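Local coordinates for beta-n-acetylhexosaminidase (Streptococcus pneumoniae, PDB 4AZI), which hydrolyses terminal beta-linked N-acetylhexosamine residues from glycans, as a family 20 glycoside hydrolase module of the pneumococcal exo-beta-D-N-acetylglucosaminidase StrH, at residues A8-V12 against T321-L326; A350-K354 against L397-K401; N274-W279 against T304-A310. The protein carries 2 engineered substitutions. One frame throughout, in Å; residues are numbered along the deposited sequence.

Contact 1 (A8-V12 against T321-L326); sequences AKNKV and TVGSML
Asn10 pairs with Gly323, and Val12 with Met325, across two parallel strands, 10-12 and 323-326, whose axes run 4.7 Å apart with only 2° between their directions. Four backbone bonds set the register. Asn10 N gives its hydrogen to Val322 O at 2.8 Å, and Asn10 O accepts from Ser324 N at 2.9 Å; Val12 then repeats the pattern with Ser324 O and Leu326 N. At Gly323 the alpha carbon lies 3.1 Å from Asn10 O, and its backbone angles together with this carbonyl leave no room for a side chain. Val12 and Met325 share one face of the sheet: Val12 CG1, turned anti to its own backbone nitrogen (chi1 -170°), touches Met325 SD at 3.4 Å. Before the strands begin, the extended chain of Lys9 runs past Val322 and Gly323 until NZ meets Thr321 OG1 at 2.7 Å; the same ammonium also bonds Asn307 OD1. A water lies 2.9 Å from both Ala8 O and Val322 O and can link them at this end. In the second shell, Lys11 NZ folds back onto Lys9 O at 2.8 Å and also reaches Tyr356 O, while Asn10 ND2 turns to Asp41 and Ser324 OG to Phe306 O. Strands 10-16 and 321-329 are the first and last of the eight, so their pairing closes the TIM barrel. Strand 41-45 lies next to strand 10-16 and strand 271-282 next to strand 321-329; Val12 and Met325 both touch His43, and helix 339-352 covers Ser324 and Leu326 through Phe349 and Leu345.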
ATOM      1  N   ALA A   8      -6.976  -6.416  16.595  1.00 17.33           N
ATOM      2  CA  ALA A   8      -7.516  -5.217  15.967  1.00 16.88           C
ATOM      3  C   ALA A   8      -6.456  -4.427  15.185  1.00 16.14           C
ATOM      4  O   ALA A   8      -6.796  -3.550  14.396  1.00 15.74           O
ATOM      5  CB  ALA A   8      -8.210  -4.328  16.992  1.00 17.09           C
ATOM      6  N   LYS A   9      -5.178  -4.735  15.398  1.00 15.72           N
ATOM      7  CA  LYS A   9      -4.123  -4.100  14.607  1.00 15.13           C
ATOM      8  C   LYS A   9      -4.198  -4.532  13.143  1.00 14.61           C
ATOM      9  O   LYS A   9      -4.643  -5.652  12.837  1.00 14.32           O
ATOM     10  CB  LYS A   9      -2.744  -4.404  15.188  1.00 15.76           C
ATOM     11  CG  LYS A   9      -2.430  -3.592  16.432  1.00 16.55           C
ATOM     12  CD  LYS A   9      -0.938  -3.444  16.649  1.00 16.85           C
ATOM     13  CE  LYS A   9      -0.658  -2.309  17.621  1.00 16.99           C
ATOM     14  NZ  LYS A   9       0.790  -2.008  17.719  1.00 16.74           N
ATOM     15  N   ASN A  10      -3.777  -3.643  12.243  1.00 13.76           N
ATOM     16  CA  ASN A  10      -3.696  -3.967  10.819  1.00 13.44           C
ATOM     17  C   ASN A  10      -2.551  -4.933  10.526  1.00 12.88           C
ATOM     18  O   ASN A  10      -1.442  -4.732  11.014  1.00 12.95           O
ATOM     19  CB  ASN A  10      -3.510  -2.692   9.984  1.00 13.44           C
ATOM     20  CG  ASN A  10      -4.746  -1.824   9.962  1.00 13.91           C
ATOM     21  OD1 ASN A  10      -4.880  -0.900  10.765  1.00 13.56           O
ATOM     22  ND2 ASN A  10      -5.655  -2.105   9.026  1.00 14.17           N
ATOM     23  N   LYS A  11      -2.830  -5.983   9.752  1.00 12.32           N
ATOM     24  CA  LYS A  11      -1.789  -6.872   9.216  1.00 11.50           C
ATOM     25  C   LYS A  11      -1.868  -6.819   7.700  1.00 11.02           C
ATOM     26  O   LYS A  11      -2.840  -7.287   7.087  1.00 10.76           O
ATOM     27  CB  LYS A  11      -1.951  -8.316   9.702  1.00 11.74           C
ATOM     28  CG  LYS A  11      -1.502  -8.574  11.140  1.00 11.92           C
ATOM     29  CD  LYS A  11      -2.516  -8.127  12.186  1.00 11.95           C
ATOM     30  CE  LYS A  11      -3.904  -8.669  11.886  1.00 12.59           C
ATOM     31  NZ  LYS A  11      -4.823  -8.471  13.043  1.00 12.99           N
ATOM     32  N   VAL A  12      -0.846  -6.232   7.093  1.00 10.49           N
ATOM     33  CA  VAL A  12      -0.945  -5.829   5.697  1.00 10.32           C
ATOM     34  C   VAL A  12       0.137  -6.486   4.836  1.00 10.15           C
ATOM     35  O   VAL A  12       1.296  -6.581   5.243  1.00 10.03           O
ATOM     36  CB  VAL A  12      -0.897  -4.288   5.557  1.00  9.95           C
ATOM     37  CG1 VAL A  12      -1.254  -3.854   4.141  1.00 10.10           C
ATOM     38  CG2 VAL A  12      -1.858  -3.629   6.539  1.00 10.17           C
ATOM     39  N   THR A 321       1.674   2.051  16.984  1.00 15.81           N
ATOM     40  CA  THR A 321       1.487   1.707  15.587  1.00 15.01           C
ATOM     41  C   THR A 321       0.049   1.238  15.476  1.00 14.01           C
ATOM     42  O   THR A 321      -0.533   0.814  16.477  1.00 14.83           O
ATOM     43  CB  THR A 321       2.458   0.602  15.139  1.00 14.78           C
ATOM     44  OG1 THR A 321       2.154  -0.628  15.820  1.00 14.76           O
ATOM     45  CG2 THR A 321       3.876   1.003  15.453  1.00 14.35           C
ATOM     46  N   VAL A 322      -0.540   1.371  14.294  1.00 12.59           N
ATOM     47  CA  VAL A 322      -1.888   0.825  14.056  1.00 11.72           C
ATOM     48  C   VAL A 322      -1.790  -0.619  13.542  1.00 11.37           C
ATOM     49  O   VAL A 322      -2.802  -1.314  13.403  1.00 11.18           O
ATOM     50  CB  VAL A 322      -2.722   1.697  13.084  1.00 11.41           C
ATOM     51  CG1 VAL A 322      -2.872   3.118  13.614  1.00 11.22           C
ATOM     52  CG2 VAL A 322      -2.121   1.689  11.676  1.00 10.81           C
ATOM     53  N   GLY A 323      -0.561  -1.057  13.270  1.00 10.93           N
ATOM     54  CA  GLY A 323      -0.292  -2.380  12.718  1.00 10.49           C
ATOM     55  C   GLY A 323       0.972  -2.392  11.877  1.00 10.34           C
ATOM     56  O   GLY A 323       1.774  -1.468  11.946  1.00 10.07           O
ATOM     57  N   SER A 324       1.127  -3.429  11.056  1.00 10.12           N
ATOM     58  CA  SER A 324       2.350  -3.641  10.305  1.00 10.24           C
ATOM     59  C   SER A 324       2.088  -4.118   8.887  1.00 10.29           C
ATOM     60  O   SER A 324       1.072  -4.771   8.610  1.00 10.36           O
ATOM     61  CB  SER A 324       3.250  -4.652  11.027  1.00 10.32           C
ATOM     62  OG  SER A 324       3.810  -4.090  12.196  1.00 10.17           O
ATOM     63  N   MET A 325       3.024  -3.793   8.001  1.00 10.28           N
ATOM     64  CA  MET A 325       2.913  -4.122   6.590  1.00 10.29           C
ATOM     65  C   MET A 325       4.203  -4.762   6.062  1.00 10.21           C
ATOM     66  O   MET A 325       5.288  -4.226   6.248  1.00  9.99           O
ATOM     67  CB  MET A 325       2.578  -2.856   5.798  1.00 10.29           C
ATOM     68  CG  MET A 325       2.470  -3.051   4.293  1.00 10.25           C
ATOM     69  SD  MET A 325       1.398  -1.817   3.527  1.00 10.46           S
ATOM     70  CE  MET A 325       2.433  -0.360   3.577  1.00 10.05           C
ATOM     71  N   LEU A 326       4.064  -5.919   5.421  1.00 10.34           N
ATOM     72  CA  LEU A 326       5.167  -6.570   4.715  1.00 10.51           C
ATOM     73  C   LEU A 326       5.035  -6.261   3.216  1.00 10.24           C
ATOM     74  O   LEU A 326       3.927  -6.302   2.663  1.00 10.12           O
ATOM     75  CB  LEU A 326       5.169  -8.079   4.988  1.00 10.76           C
ATOM     76  CG  LEU A 326       6.278  -8.936   4.371  1.00 11.16           C
ATOM     77  CD1 LEU A 326       6.776  -9.974   5.367  1.00 11.48           C
ATOM     78  CD2 LEU A 326       5.792  -9.604   3.091  1.00 11.36           C
TER
HETATM   79  O   HOH W   1      -5.603  -0.908  13.873  1.00 18.94           O

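Contact 2 (A350-K354 against L397-K401); sequences ADHNK and LNRNK
Arg399 reaches Asp351 side-on, with NE and NH2 both directed at the single oxygen OD1. Each of the two nitrogens lies 2.8 Å from Asp351 OD1, which sits in the guanidinium plane; the carboxylate is turned 27° from that plane. NE meets the oxygen nearly along its C-O direction, whereas NH2 comes on the syn side but tilted out of the carboxylate plane, and both arrive from the same face. The arginine gets there because its chain stays extended from CG to NE, with CG anti to the backbone nitrogen (chi1 -160°), passing Ala350, whose CB is 3.9 Å from Arg399 CD. Lys354 crosses this chain obliquely, its CG 3.9 Å from Arg399 CB, then bends at its last torsion to place NZ 3.0 Å from Asp351 O, on a lone pair of that carbonyl. The Asn400 side chain crosses that of Lys354 at about a right angle, and its OD1 rests 3.3 Å from Lys354 CB. A weak bond from Arg399 N to Lys354 O, 3.2 Å long, joins the backbones. The salt bridge ties the end of helix 339-352 to the loop before helix 402-414, where Asn398 OD1 accepts from Asn400 N in an Asx turn.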
ATOM      1  N   ALA A 350       3.213 -14.358   9.436  1.00 14.44           N
ATOM      2  CA  ALA A 350       2.045 -14.779  10.210  1.00 14.91           C
ATOM      3  C   ALA A 350       2.435 -15.777  11.305  1.00 15.38           C
ATOM      4  O   ALA A 350       1.994 -15.649  12.448  1.00 15.34           O
ATOM      5  CB  ALA A 350       0.973 -15.362   9.301  1.00 14.75           C
ATOM      6  N   ASP A 351       3.275 -16.752  10.952  1.00 15.62           N
ATOM      7  CA  ASP A 351       3.703 -17.793  11.898  1.00 16.14           C
ATOM      8  C   ASP A 351       4.524 -17.272  13.073  1.00 16.10           C
ATOM      9  O   ASP A 351       4.417 -17.790  14.186  1.00 16.30           O
ATOM     10  CB  ASP A 351       4.455 -18.917  11.179  1.00 16.01           C
ATOM     11  CG  ASP A 351       3.521 -19.891  10.490  1.00 16.34           C
ATOM     12  OD1 ASP A 351       2.301 -19.848  10.761  1.00 16.64           O
ATOM     13  OD2 ASP A 351       3.999 -20.700   9.674  1.00 16.38           O
ATOM     14  N   HIS A 352       5.339 -16.254  12.825  1.00 16.35           N
ATOM     15  CA  HIS A 352       6.139 -15.639  13.880  1.00 16.81           C
ATOM     16  C   HIS A 352       5.332 -14.737  14.776  1.00 16.71           C
ATOM     17  O   HIS A 352       5.800 -14.344  15.843  1.00 16.61           O
ATOM     18  CB  HIS A 352       7.319 -14.874  13.286  1.00 17.23           C
ATOM     19  CG  HIS A 352       8.467 -15.758  12.863  1.00 17.59           C
ATOM     20  ND1 HIS A 352       9.103 -16.585  13.720  1.00 18.11           N
ATOM     21  CD2 HIS A 352       9.100 -15.906  11.633  1.00 17.98           C
ATOM     22  CE1 HIS A 352      10.083 -17.237  13.068  1.00 17.65           C
ATOM     23  NE2 HIS A 352      10.080 -16.821  11.791  1.00 18.24           N
ATOM     24  N   ASN A 353       4.114 -14.398  14.354  1.00 16.82           N
ATOM     25  CA  ASN A 353       3.272 -13.439  15.082  1.00 16.78           C
ATOM     26  C   ASN A 353       1.830 -13.920  15.255  1.00 17.04           C
ATOM     27  O   ASN A 353       0.882 -13.183  14.952  1.00 16.91           O
ATOM     28  CB  ASN A 353       3.277 -12.091  14.358  1.00 16.66           C
ATOM     29  CG  ASN A 353       4.612 -11.390  14.441  1.00 16.35           C
ATOM     30  OD1 ASN A 353       4.995 -10.900  15.498  1.00 16.57           O
ATOM     31  ND2 ASN A 353       5.315 -11.310  13.317  1.00 15.87           N
ATOM     32  N   LYS A 354       1.669 -15.142  15.762  1.00 17.02           N
ATOM     33  CA  LYS A 354       0.355 -15.802  15.820  1.00 17.54           C
ATOM     34  C   LYS A 354      -0.688 -15.082  16.687  1.00 17.36           C
ATOM     35  O   LYS A 354      -1.883 -15.225  16.450  1.00 17.14           O
ATOM     36  CB  LYS A 354       0.496 -17.256  16.260  1.00 17.79           C
ATOM     37  CG  LYS A 354       1.097 -18.173  15.203  1.00 18.30           C
ATOM     38  CD  LYS A 354       1.131 -19.609  15.705  1.00 18.80           C
ATOM     39  CE  LYS A 354       1.751 -20.544  14.682  1.00 19.62           C
ATOM     40  NZ  LYS A 354       3.237 -20.461  14.702  1.00 21.13           N
ATOM     41  N   LEU A 397     -10.866 -15.772  17.158  1.00 14.47           N
ATOM     42  CA  LEU A 397      -9.693 -16.624  17.379  1.00 14.41           C
ATOM     43  C   LEU A 397      -8.476 -16.195  16.552  1.00 14.12           C
ATOM     44  O   LEU A 397      -8.604 -15.830  15.382  1.00 13.74           O
ATOM     45  CB  LEU A 397     -10.031 -18.109  17.139  1.00 14.34           C
ATOM     46  CG  LEU A 397     -11.074 -18.721  18.096  1.00 14.44           C
ATOM     47  CD1 LEU A 397     -11.580 -20.061  17.582  1.00 14.49           C
ATOM     48  CD2 LEU A 397     -10.530 -18.861  19.513  1.00 14.28           C
ATOM     49  N   ASN A 398      -7.305 -16.225  17.185  1.00 14.28           N
ATOM     50  CA  ASN A 398      -6.055 -15.891  16.507  1.00 14.58           C
ATOM     51  C   ASN A 398      -5.406 -17.145  15.928  1.00 14.76           C
ATOM     52  O   ASN A 398      -5.927 -18.252  16.105  1.00 14.47           O
ATOM     53  CB  ASN A 398      -5.101 -15.082  17.412  1.00 14.48           C
ATOM     54  CG  ASN A 398      -4.578 -15.871  18.610  1.00 14.87           C
ATOM     55  OD1 ASN A 398      -4.352 -17.077  18.538  1.00 14.60           O
ATOM     56  ND2 ASN A 398      -4.361 -15.171  19.715  1.00 14.99           N
ATOM     57  N   ARG A 399      -4.276 -16.967  15.249  1.00 15.22           N
ATOM     58  CA  ARG A 399      -3.580 -18.066  14.563  1.00 15.64           C
ATOM     59  C   ARG A 399      -3.071 -19.198  15.501  1.00 16.51           C
ATOM     60  O   ARG A 399      -2.801 -20.315  15.056  1.00 16.38           O
ATOM     61  CB  ARG A 399      -2.455 -17.492  13.687  1.00 15.53           C
ATOM     62  CG  ARG A 399      -1.968 -18.419  12.584  1.00 15.24           C
ATOM     63  CD  ARG A 399      -1.065 -17.712  11.581  1.00 14.53           C
ATOM     64  NE  ARG A 399      -0.281 -18.683  10.813  1.00 14.16           N
ATOM     65  CZ  ARG A 399      -0.737 -19.377   9.768  1.00 14.01           C
ATOM     66  NH1 ARG A 399      -1.980 -19.212   9.334  1.00 13.65           N
ATOM     67  NH2 ARG A 399       0.051 -20.248   9.157  1.00 13.85           N
ATOM     68  N   ASN A 400      -2.971 -18.922  16.796  1.00 17.43           N
ATOM     69  CA  ASN A 400      -2.635 -19.964  17.772  1.00 18.66           C
ATOM     70  C   ASN A 400      -3.720 -21.022  17.942  1.00 19.25           C
ATOM     71  O   ASN A 400      -3.446 -22.116  18.435  1.00 19.29           O
ATOM     72  CB  ASN A 400      -2.327 -19.349  19.135  1.00 19.42           C
ATOM     73  CG  ASN A 400      -0.982 -18.663  19.168  1.00 20.06           C
ATOM     74  OD1 ASN A 400       0.039 -19.279  18.877  1.00 20.26           O
ATOM     75  ND2 ASN A 400      -0.974 -17.376  19.520  1.00 20.10           N
ATOM     76  N   LYS A 401      -4.941 -20.695  17.516  1.00 19.62           N
ATOM     77  CA  LYS A 401      -6.123 -21.488  17.860  1.00 20.02           C
ATOM     78  C   LYS A 401      -6.878 -22.089  16.668  1.00 20.05           C
ATOM     79  O   LYS A 401      -8.117 -22.147  16.670  1.00 19.82           O
ATOM     80  CB  LYS A 401      -7.076 -20.653  18.726  1.00 20.40           C
ATOM     81  CG  LYS A 401      -6.493 -20.215  20.059  1.00 21.11           C
ATOM     82  CD  LYS A 401      -6.274 -21.394  20.999  1.00 21.91           C
ATOM     83  CE  LYS A 401      -5.375 -21.015  22.172  1.00 22.83           C
ATOM     84  NZ  LYS A 401      -6.067 -20.110  23.130  1.00 23.13           N
TER

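Contact 3 (N274-W279 against T304-A310); sequences NTNGDW and TPFNQLA
Residues 274-279 form the break within strand 271-282 of the TIM barrel, with a short 3-10 segment at 277-278, while 304-310 follow a helix and bend through a type I beta turn from Pro305 to Gln308, so that backbone carbonyls of the turn face Asn274 and Asn276. Asn274 ND2 sits among these carbonyls, making weak bonds to Phe306 O at 2.8 Å and Gln308 O at 2.9 Å. The latter oxygen also accepts from Asn276 ND2 at 3.0 Å, a donor tilted 34° from the carbonyl plane. Both amides are brought to the turn by CG lying anti to the backbone nitrogen (chi1 -177° in Asn274). The other end of Asn276 serves its own chain: OD1 accepts from Asp278 N, which lies above the amide carbonyl plane, in an Asx turn that helps fix the amide. Trp279 turns the rim of its indole to the carbonyls of Thr304, Pro305 and Phe306, with CZ2 3.5 Å from Pro305 O, while Asn276 CB lies over one face of the ring and NE1 bonds Asn300 O. One water links Asn274 OD1 to Ala310 N. A second collects Asn276 ND2, Asp278 OD2 and Gln308 NE2. Thr304 OG1 donates to that same carboxylate oxygen, Asp278 OD2, at 2.6 Å, meeting it on the anti side and 32° out of the carboxylate plane.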
ATOM      1  N   ASN A 274       3.562   0.307  10.573  1.00  8.18           N
ATOM      2  CA  ASN A 274       4.944  -0.210  10.622  1.00  8.16           C
ATOM      3  C   ASN A 274       5.297  -0.996   9.358  1.00  8.14           C
ATOM      4  O   ASN A 274       4.975  -2.172   9.232  1.00  8.10           O
ATOM      5  CB  ASN A 274       5.162  -1.056  11.888  1.00  7.94           C
ATOM      6  CG  ASN A 274       6.597  -1.563  12.041  1.00  8.05           C
ATOM      7  OD1 ASN A 274       7.511  -1.151  11.321  1.00  8.07           O
ATOM      8  ND2 ASN A 274       6.795  -2.463  12.998  1.00  7.61           N
ATOM      9  N   THR A 275       5.976  -0.317   8.442  1.00  8.11           N
ATOM     10  CA  THR A 275       6.256  -0.819   7.111  1.00  8.19           C
ATOM     11  C   THR A 275       7.754  -1.082   6.983  1.00  8.31           C
ATOM     12  O   THR A 275       8.407  -0.639   6.035  1.00  8.16           O
ATOM     13  CB  THR A 275       5.778   0.213   6.076  1.00  8.15           C
ATOM     14  OG1 THR A 275       4.414   0.549   6.367  1.00  8.43           O
ATOM     15  CG2 THR A 275       5.867  -0.317   4.644  1.00  8.41           C
ATOM     16  N   ASN A 276       8.289  -1.818   7.955  1.00  8.49           N
ATOM     17  CA  ASN A 276       9.736  -1.955   8.115  1.00  8.86           C
ATOM     18  C   ASN A 276      10.422  -2.465   6.872  1.00  8.94           C
ATOM     19  O   ASN A 276      10.034  -3.498   6.340  1.00  9.01           O
ATOM     20  CB  ASN A 276      10.046  -2.885   9.281  1.00  8.91           C
ATOM     21  CG  ASN A 276      11.366  -2.569   9.928  1.00  8.77           C
ATOM     22  OD1 ASN A 276      12.358  -2.329   9.249  1.00  8.80           O
ATOM     23  ND2 ASN A 276      11.381  -2.546  11.254  1.00  9.23           N
ATOM     24  N   GLY A 277      11.426  -1.725   6.404  1.00  9.32           N
ATOM     25  CA  GLY A 277      12.291  -2.162   5.304  1.00  9.56           C
ATOM     26  C   GLY A 277      12.881  -3.551   5.528  1.00  9.90           C
ATOM     27  O   GLY A 277      13.246  -4.248   4.578  1.00 10.04           O
ATOM     28  N   ASP A 278      12.949  -3.965   6.788  1.00 10.31           N
ATOM     29  CA  ASP A 278      13.414  -5.309   7.147  1.00 10.79           C
ATOM     30  C   ASP A 278      12.605  -6.401   6.444  1.00 10.76           C
ATOM     31  O   ASP A 278      13.116  -7.482   6.167  1.00 10.93           O
ATOM     32  CB  ASP A 278      13.327  -5.501   8.670  1.00 10.89           C
ATOM     33  CG  ASP A 278      14.448  -4.798   9.423  1.00 11.23           C
ATOM     34  OD1 ASP A 278      15.345  -4.213   8.771  1.00 11.64           O
ATOM     35  OD2 ASP A 278      14.429  -4.830  10.674  1.00 11.28           O
ATOM     36  N   TRP A 279      11.336  -6.109   6.164  1.00 11.23           N
ATOM     37  CA  TRP A 279      10.432  -7.080   5.541  1.00 11.47           C
ATOM     38  C   TRP A 279      10.254  -6.926   4.036  1.00 11.57           C
ATOM     39  O   TRP A 279       9.350  -7.535   3.456  1.00 11.83           O
ATOM     40  CB  TRP A 279       9.075  -7.080   6.266  1.00 11.44           C
ATOM     41  CG  TRP A 279       9.185  -7.270   7.769  1.00 11.62           C
ATOM     42  CD1 TRP A 279       9.985  -8.178   8.451  1.00 11.65           C
ATOM     43  CD2 TRP A 279       8.457  -6.542   8.822  1.00 11.55           C
ATOM     44  NE1 TRP A 279       9.822  -8.052   9.812  1.00 11.97           N
ATOM     45  CE2 TRP A 279       8.919  -7.095  10.100  1.00 11.72           C
ATOM     46  CE3 TRP A 279       7.515  -5.515   8.833  1.00 11.58           C
ATOM     47  CZ2 TRP A 279       8.441  -6.628  11.324  1.00 11.74           C
ATOM     48  CZ3 TRP A 279       7.044  -5.050  10.070  1.00 11.64           C
ATOM     49  CH2 TRP A 279       7.489  -5.603  11.284  1.00 11.59           C
ATOM     50  N   THR A 304      12.975  -9.274  13.434  1.00 15.86           N
ATOM     51  CA  THR A 304      12.472  -7.936  13.747  1.00 14.75           C
ATOM     52  C   THR A 304      11.104  -8.072  14.404  1.00 14.49           C
ATOM     53  O   THR A 304      10.231  -8.714  13.836  1.00 14.30           O
ATOM     54  CB  THR A 304      12.325  -7.090  12.471  1.00 14.68           C
ATOM     55  OG1 THR A 304      13.567  -7.083  11.760  1.00 14.89           O
ATOM     56  CG2 THR A 304      11.916  -5.650  12.812  1.00 14.32           C
ATOM     57  N   PRO A 305      10.907  -7.468  15.602  1.00 13.95           N
ATOM     58  CA  PRO A 305       9.584  -7.573  16.224  1.00 13.31           C
ATOM     59  C   PRO A 305       8.469  -6.878  15.432  1.00 12.95           C
ATOM     60  O   PRO A 305       8.720  -5.906  14.704  1.00 13.09           O
ATOM     61  CB  PRO A 305       9.788  -6.928  17.597  1.00 13.51           C
ATOM     62  CG  PRO A 305      11.246  -7.109  17.883  1.00 13.65           C
ATOM     63  CD  PRO A 305      11.910  -6.930  16.541  1.00 13.80           C
ATOM     64  N   PHE A 306       7.253  -7.404  15.566  1.00 12.48           N
ATOM     65  CA  PHE A 306       6.070  -6.930  14.831  1.00 11.81           C
ATOM     66  C   PHE A 306       5.862  -5.439  15.050  1.00 11.51           C
ATOM     67  O   PHE A 306       5.502  -4.712  14.123  1.00 11.74           O
ATOM     68  CB  PHE A 306       4.830  -7.709  15.303  1.00 11.75           C
ATOM     69  CG  PHE A 306       3.539  -7.296  14.638  1.00 11.63           C
ATOM     70  CD1 PHE A 306       3.133  -7.888  13.453  1.00 11.59           C
ATOM     71  CD2 PHE A 306       2.708  -6.339  15.226  1.00 11.74           C
ATOM     72  CE1 PHE A 306       1.930  -7.529  12.851  1.00 11.58           C
ATOM     73  CE2 PHE A 306       1.510  -5.972  14.627  1.00 11.72           C
ATOM     74  CZ  PHE A 306       1.118  -6.573  13.440  1.00 11.64           C
ATOM     75  N   ASN A 307       6.081  -4.997  16.280  1.00 10.81           N
ATOM     76  CA  ASN A 307       5.892  -3.601  16.641  1.00 10.70           C
ATOM     77  C   ASN A 307       7.137  -2.726  16.456  1.00 10.39           C
ATOM     78  O   ASN A 307       7.089  -1.523  16.735  1.00 10.43           O
ATOM     79  CB  ASN A 307       5.378  -3.488  18.088  1.00 10.72           C
ATOM     80  CG  ASN A 307       3.909  -3.878  18.228  1.00 10.70           C
ATOM     81  OD1 ASN A 307       3.109  -3.693  17.310  1.00 10.79           O
ATOM     82  ND2 ASN A 307       3.546  -4.411  19.395  1.00 10.97           N
ATOM     83  N   GLN A 308       8.244  -3.299  15.979  1.00 10.05           N
ATOM     84  CA  GLN A 308       9.484  -2.517  15.917  1.00 10.17           C
ATOM     85  C   GLN A 308       9.562  -1.588  14.706  1.00  9.80           C
ATOM     86  O   GLN A 308       9.619  -2.043  13.578  1.00  9.72           O
ATOM     87  CB  GLN A 308      10.708  -3.419  15.995  1.00 10.55           C
ATOM     88  CG  GLN A 308      12.017  -2.664  15.922  1.00 10.51           C
ATOM     89  CD  GLN A 308      13.187  -3.506  16.368  1.00 10.79           C
ATOM     90  OE1 GLN A 308      13.272  -3.905  17.531  1.00 10.83           O
ATOM     91  NE2 GLN A 308      14.108  -3.773  15.444  1.00 11.01           N
ATOM     92  N   LEU A 309       9.564  -0.280  14.946  1.00  9.61           N
ATOM     93  CA  LEU A 309       9.738   0.679  13.857  1.00  9.54           C
ATOM     94  C   LEU A 309      11.208   0.718  13.449  1.00  9.73           C
ATOM     95  O   LEU A 309      12.093   0.526  14.288  1.00  9.82           O
ATOM     96  CB  LEU A 309       9.225   2.067  14.252  1.00  9.35           C
ATOM     97  CG  LEU A 309       7.697   2.170  14.377  1.00  9.33           C
ATOM     98  CD1 LEU A 309       7.298   3.271  15.338  1.00  9.41           C
ATOM     99  CD2 LEU A 309       7.042   2.384  13.023  1.00  9.23           C
ATOM    100  N   ALA A 310      11.461   0.934  12.160  1.00  9.83           N
ATOM    101  CA  ALA A 310      12.831   0.988  11.634  1.00  9.98           C
ATOM    102  C   ALA A 310      13.646   2.048  12.361  1.00 10.16           C
ATOM    103  O   ALA A 310      13.127   3.115  12.669  1.00  9.55           O
ATOM    104  CB  ALA A 310      12.815   1.260  10.136  1.00  9.88           C
TER
HETATM  105  O   HOH W   2       9.366   0.852  10.406  1.00  8.13           O
HETATM  106  O   HOH W   3      14.104  -2.685  12.572  1.00  8.11           O

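Overall arrangement
Contacts 1 and 3, centres 10 Å apart, meet where Met325 N lies 2.8 Å from Asn274 O and Gly323 O 2.9 Å from Asn274 N, both probable hydrogen bonds: strand 321-329, paired with 10-16 in contact 1, is paired on its other edge with the strand of contact 3. Contact 3 is nested in the chain loop that contact 1 closes; contact 2 follows, its centre 14 Å from that of contact 1, nearest atoms about 6 Å apart without touching. It approaches contact 3 where Asn353 OD1 packs 3.2 Å from Phe306 CB. The inhibitor is about 8 Å from the Met325 side chain and about 10 Å from Asp278's; neither lines its pocket, but their strands continue to Tyr280, Ile282 and Trp329, which do.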